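Local coordinates for protein putative adhesin (Bacteroides thetaiotaomicron, PDB 4QDG) that probably serves in pili as an outer-membrane lipoprotein and adhesin of the FimB/Mfa2 family, and binds magnesium ions, at residues F19-N24 against G125-E130; Q270-L273 against E278-M281. All coordinates share one frame; numbering follows the deposited sequence.

Contact 1: F19-N24 against G125-E130; sequences FIYDYN and GLYWGE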
loop_
_atom_site.group_PDB
_atom_site.type_symbol
_atom_site.label_atom_id
_atom_site.label_comp_id
_atom_site.label_asym_id
_atom_site.label_seq_id
_atom_site.Cartn_x
_atom_site.Cartn_y
_atom_site.Cartn_z
ATOM N N PHE A 19 1.245 -17.957 -6.912
ATOM C CA PHE A 19 1.276 -16.557 -6.501
ATOM C C PHE A 19 0.892 -16.453 -5.029
ATOM O O PHE A 19 -0.171 -16.937 -4.636
ATOM C CB PHE A 19 0.368 -15.707 -7.388
ATOM C CG PHE A 19 0.731 -15.777 -8.845
ATOM C CD1 PHE A 19 0.196 -16.764 -9.668
ATOM C CD2 PHE A 19 1.616 -14.860 -9.405
ATOM C CE1 PHE A 19 0.563 -16.852 -11.016
ATOM C CE2 PHE A 19 1.967 -14.948 -10.758
ATOM C CZ PHE A 19 1.444 -15.951 -11.548
ATOM N N ILE A 20 1.788 -15.919 -4.198
ATOM C CA ILE A 20 1.495 -15.788 -2.758
ATOM C C ILE A 20 1.657 -14.334 -2.295
ATOM O O ILE A 20 2.394 -13.563 -2.914
ATOM C CB ILE A 20 2.328 -16.763 -1.868
ATOM C CG1 ILE A 20 3.795 -16.345 -1.728
ATOM C CG2 ILE A 20 2.196 -18.212 -2.367
ATOM C CD1 ILE A 20 4.531 -16.956 -0.528
ATOM N N TYR A 21 0.928 -13.969 -1.218
ATOM C CA TYR A 21 1.034 -12.676 -0.535
ATOM C C TYR A 21 1.103 -12.977 0.971
ATOM O O TYR A 21 0.081 -13.026 1.653
ATOM C CB TYR A 21 -0.086 -11.678 -0.926
ATOM C CG TYR A 21 -0.256 -10.510 0.034
ATOM C CD1 TYR A 21 0.809 -9.652 0.326
ATOM C CD2 TYR A 21 -1.463 -10.304 0.706
ATOM C CE1 TYR A 21 0.668 -8.607 1.253
ATOM C CE2 TYR A 21 -1.616 -9.255 1.616
ATOM C CZ TYR A 21 -0.552 -8.403 1.876
ATOM O OH TYR A 21 -0.731 -7.367 2.769
ATOM N N ASP A 22 2.314 -13.265 1.455
ATOM C CA ASP A 22 2.578 -13.535 2.869
ATOM C C ASP A 22 3.407 -12.364 3.496
ATOM O O ASP A 22 3.692 -12.408 4.682
ATOM C CB ASP A 22 3.249 -14.928 3.080
ATOM C CG ASP A 22 4.715 -15.088 2.713
ATOM O OD1 ASP A 22 5.385 -14.061 2.449
ATOM O OD2 ASP A 22 5.213 -16.233 2.749
ATOM N N TYR A 23 3.750 -11.308 2.694
ATOM C CA TYR A 23 4.521 -10.135 3.139
ATOM C C TYR A 23 3.639 -9.135 3.918
ATOM O O TYR A 23 3.403 -7.995 3.508
ATOM C CB TYR A 23 5.193 -9.435 1.955
ATOM C CG TYR A 23 6.501 -8.771 2.319
ATOM C CD1 TYR A 23 7.534 -9.496 2.915
ATOM C CD2 TYR A 23 6.730 -7.426 2.030
ATOM C CE1 TYR A 23 8.759 -8.899 3.212
ATOM C CE2 TYR A 23 7.953 -6.822 2.329
ATOM C CZ TYR A 23 8.970 -7.571 2.897
ATOM O OH TYR A 23 10.182 -7.002 3.182
ATOM N N ASN A 24 3.142 -9.613 5.039
ATOM C CA ASN A 24 2.264 -8.896 5.935
ATOM C C ASN A 24 2.706 -9.213 7.379
ATOM O O ASN A 24 3.634 -9.997 7.578
ATOM C CB ASN A 24 0.796 -9.272 5.644
ATOM C CG ASN A 24 0.528 -10.756 5.572
ATOM O OD1 ASN A 24 0.844 -11.503 6.486
ATOM N ND2 ASN A 24 -0.074 -11.213 4.489
ATOM N N GLY A 125 -6.259 -2.058 -3.727
ATOM C CA GLY A 125 -4.974 -2.684 -3.420
ATOM C C GLY A 125 -4.081 -2.886 -4.628
ATOM O O GLY A 125 -4.556 -3.290 -5.694
ATOM N N LEU A 126 -2.801 -2.518 -4.491
ATOM C CA LEU A 126 -1.805 -2.708 -5.542
ATOM C C LEU A 126 -0.764 -3.664 -5.004
ATOM O O LEU A 126 -0.237 -3.452 -3.914
ATOM C CB LEU A 126 -1.184 -1.377 -6.032
ATOM C CG LEU A 126 -0.151 -1.511 -7.163
ATOM C CD1 LEU A 126 -0.827 -1.945 -8.472
ATOM C CD2 LEU A 126 0.629 -0.220 -7.345
ATOM N N TYR A 127 -0.535 -4.762 -5.730
ATOM C CA TYR A 127 0.398 -5.817 -5.332
ATOM C C TYR A 127 1.450 -6.024 -6.401
ATOM O O TYR A 127 1.206 -5.765 -7.576
ATOM C CB TYR A 127 -0.346 -7.130 -5.019
ATOM C CG TYR A 127 -1.364 -6.991 -3.904
ATOM C CD1 TYR A 127 -2.636 -6.483 -4.153
ATOM C CD2 TYR A 127 -1.059 -7.378 -2.603
ATOM C CE1 TYR A 127 -3.569 -6.324 -3.128
ATOM C CE2 TYR A 127 -2.011 -7.287 -1.579
ATOM C CZ TYR A 127 -3.256 -6.735 -1.842
ATOM O OH TYR A 127 -4.200 -6.609 -0.844
ATOM N N TRP A 128 2.657 -6.411 -5.977
ATOM C CA TRP A 128 3.784 -6.609 -6.879
ATOM C C TRP A 128 4.713 -7.688 -6.369
ATOM O O TRP A 128 4.957 -7.786 -5.177
ATOM C CB TRP A 128 4.572 -5.288 -7.061
ATOM C CG TRP A 128 5.790 -5.414 -7.919
ATOM C CD1 TRP A 128 5.849 -5.311 -9.279
ATOM C CD2 TRP A 128 7.115 -5.742 -7.484
ATOM N NE1 TRP A 128 7.134 -5.526 -9.714
ATOM C CE2 TRP A 128 7.933 -5.785 -8.632
ATOM C CE3 TRP A 128 7.699 -5.967 -6.227
ATOM C CZ2 TRP A 128 9.302 -6.037 -8.559
ATOM C CZ3 TRP A 128 9.059 -6.225 -6.159
ATOM C CH2 TRP A 128 9.845 -6.256 -7.312
ATOM N N GLY A 129 5.285 -8.423 -7.311
ATOM C CA GLY A 129 6.305 -9.434 -7.086
ATOM C C GLY A 129 6.965 -9.804 -8.399
ATOM O O GLY A 129 6.403 -9.569 -9.472
ATOM N N GLU A 130 8.144 -10.421 -8.326
ATOM C CA GLU A 130 8.864 -10.894 -9.525
ATOM C C GLU A 130 9.657 -12.181 -9.217
ATOM O O GLU A 130 9.940 -12.478 -8.053
ATOM C CB GLU A 130 9.781 -9.805 -10.106
ATOM C CG GLU A 130 10.848 -9.309 -9.144
ATOM C CD GLU A 130 11.843 -8.314 -9.706
ATOM O OE1 GLU A 130 11.587 -7.776 -10.806
ATOM O OE2 GLU A 130 12.886 -8.083 -9.053
#
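Asn24 ND2 lies on one side of the Tyr21 ring, and Tyr127 CE2 lies on the other. The amide nitrogen sits 3.8 Å from the Tyr21 ring plane, displaced toward the rim. It is fixed by a hydrogen bond to the carbonyl oxygen of Ala28. Tyr127 CE2 is placed more centrally, 3.7 Å from the same plane and over the middle of the ring. Its closest approach is to Tyr21 CE2, at 3.8 Å. The remaining Tyr21 ring carbons are almost as close, so the CE2 corner addresses the whole pi face and no single atom. This is a T-shaped, edge-to-face pair, with Tyr127 giving the edge and Tyr21 the face. The centroids of the Tyr21 and Tyr127 rings are 5.0 Å apart, and their planes meet at 72°.

The two rings leave their backbones differently. Tyr21 has CG anti to the backbone N (chi1 163°), which directs the ring toward the other segment; chi2 (57°) then sets the face it presents. Tyr127 has CG anti to the carbonyl carbon and arrives edge first. Tyr21 N is held by Asn29 OD1, and the Tyr127 backbone bonds to Gly82.

The contact joins two parts of the beta framework. Strands 15-20 and 127-137 both pair with strand 140-159, the first parallel and the second antiparallel. Val35 and Lys34 also touch Tyr127, whose side chain is about 7 Å from those of Asp36 and His124, two ligands of a magnesium ion.

No hydrogen bond crosses between the segments, and they bury just 90 Å² together. The interaction is therefore dispersion plus the weak electrostatic attraction of an aromatic C-H edge for a pi face, and it rests on how these two buried side chains are turned against each other.

Contact 2: Q270-L273 against E278-M281; sequences QEFL and EWSM. With MG (magnesium ion), chain D.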
loop_
_atom_site.group_PDB
_atom_site.type_symbol
_atom_site.label_atom_id
_atom_site.label_comp_id
_atom_site.label_asym_id
_atom_site.label_seq_id
_atom_site.Cartn_x
_atom_site.Cartn_y
_atom_site.Cartn_z
ATOM N N GLN A 270 12.020 -0.543 5.993
ATOM C CA GLN A 270 11.237 -0.670 4.751
ATOM C C GLN A 270 10.284 -1.873 4.809
ATOM O O GLN A 270 9.132 -1.755 4.393
ATOM C CB GLN A 270 12.139 -0.746 3.494
ATOM C CG GLN A 270 11.330 -0.505 2.207
ATOM C CD GLN A 270 10.484 0.763 2.276
ATOM O OE1 GLN A 270 10.995 1.869 2.465
ATOM N NE2 GLN A 270 9.169 0.621 2.197
ATOM N N GLU A 271 10.752 -3.002 5.360
ATOM C CA GLU A 271 9.950 -4.232 5.542
ATOM C C GLU A 271 8.721 -3.959 6.396
ATOM O O GLU A 271 7.637 -4.445 6.078
ATOM C CB GLU A 271 10.790 -5.352 6.169
ATOM C CG GLU A 271 9.996 -6.625 6.444
ATOM C CD GLU A 271 10.798 -7.844 6.859
ATOM O OE1 GLU A 271 12.024 -7.717 7.060
ATOM O OE2 GLU A 271 10.197 -8.933 6.988
ATOM N N PHE A 272 8.902 -3.216 7.492
ATOM C CA PHE A 272 7.841 -2.781 8.407
ATOM C C PHE A 272 6.843 -1.894 7.638
ATOM O O PHE A 272 5.621 -2.112 7.724
ATOM C CB PHE A 272 8.471 -2.018 9.609
ATOM C CG PHE A 272 7.489 -1.358 10.541
ATOM C CD1 PHE A 272 6.743 -2.113 11.440
ATOM C CD2 PHE A 272 7.283 0.022 10.498
ATOM C CE1 PHE A 272 5.811 -1.502 12.292
ATOM C CE2 PHE A 272 6.361 0.629 11.348
ATOM C CZ PHE A 272 5.642 -0.137 12.248
ATOM N N LEU A 273 7.362 -0.921 6.860
ATOM C CA LEU A 273 6.492 -0.026 6.079
ATOM C C LEU A 273 5.748 -0.766 4.968
ATOM O O LEU A 273 4.654 -0.327 4.589
ATOM C CB LEU A 273 7.259 1.145 5.489
ATOM C CG LEU A 273 7.918 2.101 6.485
ATOM C CD1 LEU A 273 8.928 2.988 5.765
ATOM C CD2 LEU A 273 6.855 2.939 7.244
ATOM N N GLU A 278 -2.329 -1.361 7.301
ATOM C CA GLU A 278 -3.442 -0.828 8.070
ATOM C C GLU A 278 -2.862 -0.109 9.245
ATOM O O GLU A 278 -2.246 -0.737 10.092
ATOM C CB GLU A 278 -4.442 -1.939 8.481
ATOM C CG GLU A 278 -5.215 -2.565 7.319
ATOM C CD GLU A 278 -6.203 -1.699 6.545
ATOM O OE1 GLU A 278 -6.705 -0.702 7.114
ATOM O OE2 GLU A 278 -6.505 -2.044 5.377
ATOM N N TRP A 279 -2.944 1.233 9.230
ATOM C CA TRP A 279 -2.352 2.097 10.246
ATOM C C TRP A 279 -3.389 2.917 10.957
ATOM O O TRP A 279 -4.373 3.344 10.344
ATOM C CB TRP A 279 -1.357 3.056 9.576
ATOM C CG TRP A 279 -0.316 2.402 8.708
ATOM C CD1 TRP A 279 -0.380 2.199 7.361
ATOM C CD2 TRP A 279 0.988 1.970 9.118
ATOM N NE1 TRP A 279 0.780 1.618 6.913
ATOM C CE2 TRP A 279 1.645 1.473 7.967
ATOM C CE3 TRP A 279 1.649 1.904 10.362
ATOM C CZ2 TRP A 279 2.949 0.957 8.011
ATOM C CZ3 TRP A 279 2.937 1.387 10.407
ATOM C CH2 TRP A 279 3.569 0.917 9.240
ATOM N N SER A 280 -3.152 3.201 12.238
ATOM C CA SER A 280 -4.039 4.066 13.009
ATOM C C SER A 280 -3.208 4.918 13.931
ATOM O O SER A 280 -2.185 4.457 14.459
ATOM C CB SER A 280 -5.135 3.298 13.746
ATOM O OG SER A 280 -4.652 2.478 14.790
HETATM N N MSE A 281 -3.563 6.198 14.025
HETATM C CA MSE A 281 -2.805 7.133 14.850
HETATM C C MSE A 281 -3.737 8.009 15.654
HETATM O O MSE A 281 -4.563 8.715 15.083
HETATM C CB MSE A 281 -1.890 8.001 13.995
HETATM C CG MSE A 281 -0.943 7.229 13.112
HETATM SE SE MSE A 281 0.071 8.478 12.006
HETATM C CE MSE A 281 1.388 9.057 13.352
HETATM MG MG MG D . 2.554 -0.738 3.973
HETATM O O HOH W 1 1.656 -1.708 2.268
#
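Trp279 forms an offset edge-to-face aromatic pair with Phe272 and also touches Leu273, beside a magnesium site. The contact lies where helix 269-275 turns back into strand 278-285, in a protein of the transthyretin clan. From CB, which points toward the helix, the side chain sets CG anti to the carbonyl carbon (chi1 -53°). This carries the indole across to the helix with its six-membered ring leading.

On the pyrrole side, NE1 donates a hydrogen bond to Asn151 OD1. That oxygen also binds the magnesium ion, so Trp279 is a second-shell residue and helps to orient a ligand. NE1 itself is 4.2 Å from the metal and does not bind it. Next along the edge, CZ2 lies 4.0 Å from Leu273 O. At the far end, CH2 comes within 3.5 Å of Phe272 CE2, and CZ3 within 3.6 Å of Phe272 CZ. The edge of the indole is directed at the Phe272 face, with ring planes at 74°. CH2 also touches the methyl CD2 of Leu273 at 4.3 Å. Leu256 and Ile153 pack against the indole too.

Asn151 OD1 and Glu276 O complete the protein ligands of the metal. Leu273 O binds the magnesium ion at 2.2 Å, and a water binds the ion at the same length.

Overall arrangement
Contacts 1 and 2 have centres 16 Å apart, and both reach strand 140-159. Ile20 bonds to its backbone at Val144 and Met146, while Trp279 does so farther along, at Asn152 and Arg154. The two contacts also touch directly: Tyr23 OH packs 3.3 Å from Glu271 CG. Arg275 adds a polar connection, since it makes a hydrogen bond with Asn24 O and a salt bridge with Glu271. Contact 2 supplies Leu273 O to one magnesium ion. Contact 1 supplies no ligand but lies near both metal sites: Tyr21 OH is 7.5 Å from that same ion, and Tyr127 stands beside the second site, formed by Asp36, Cys37, Cys86 and His124.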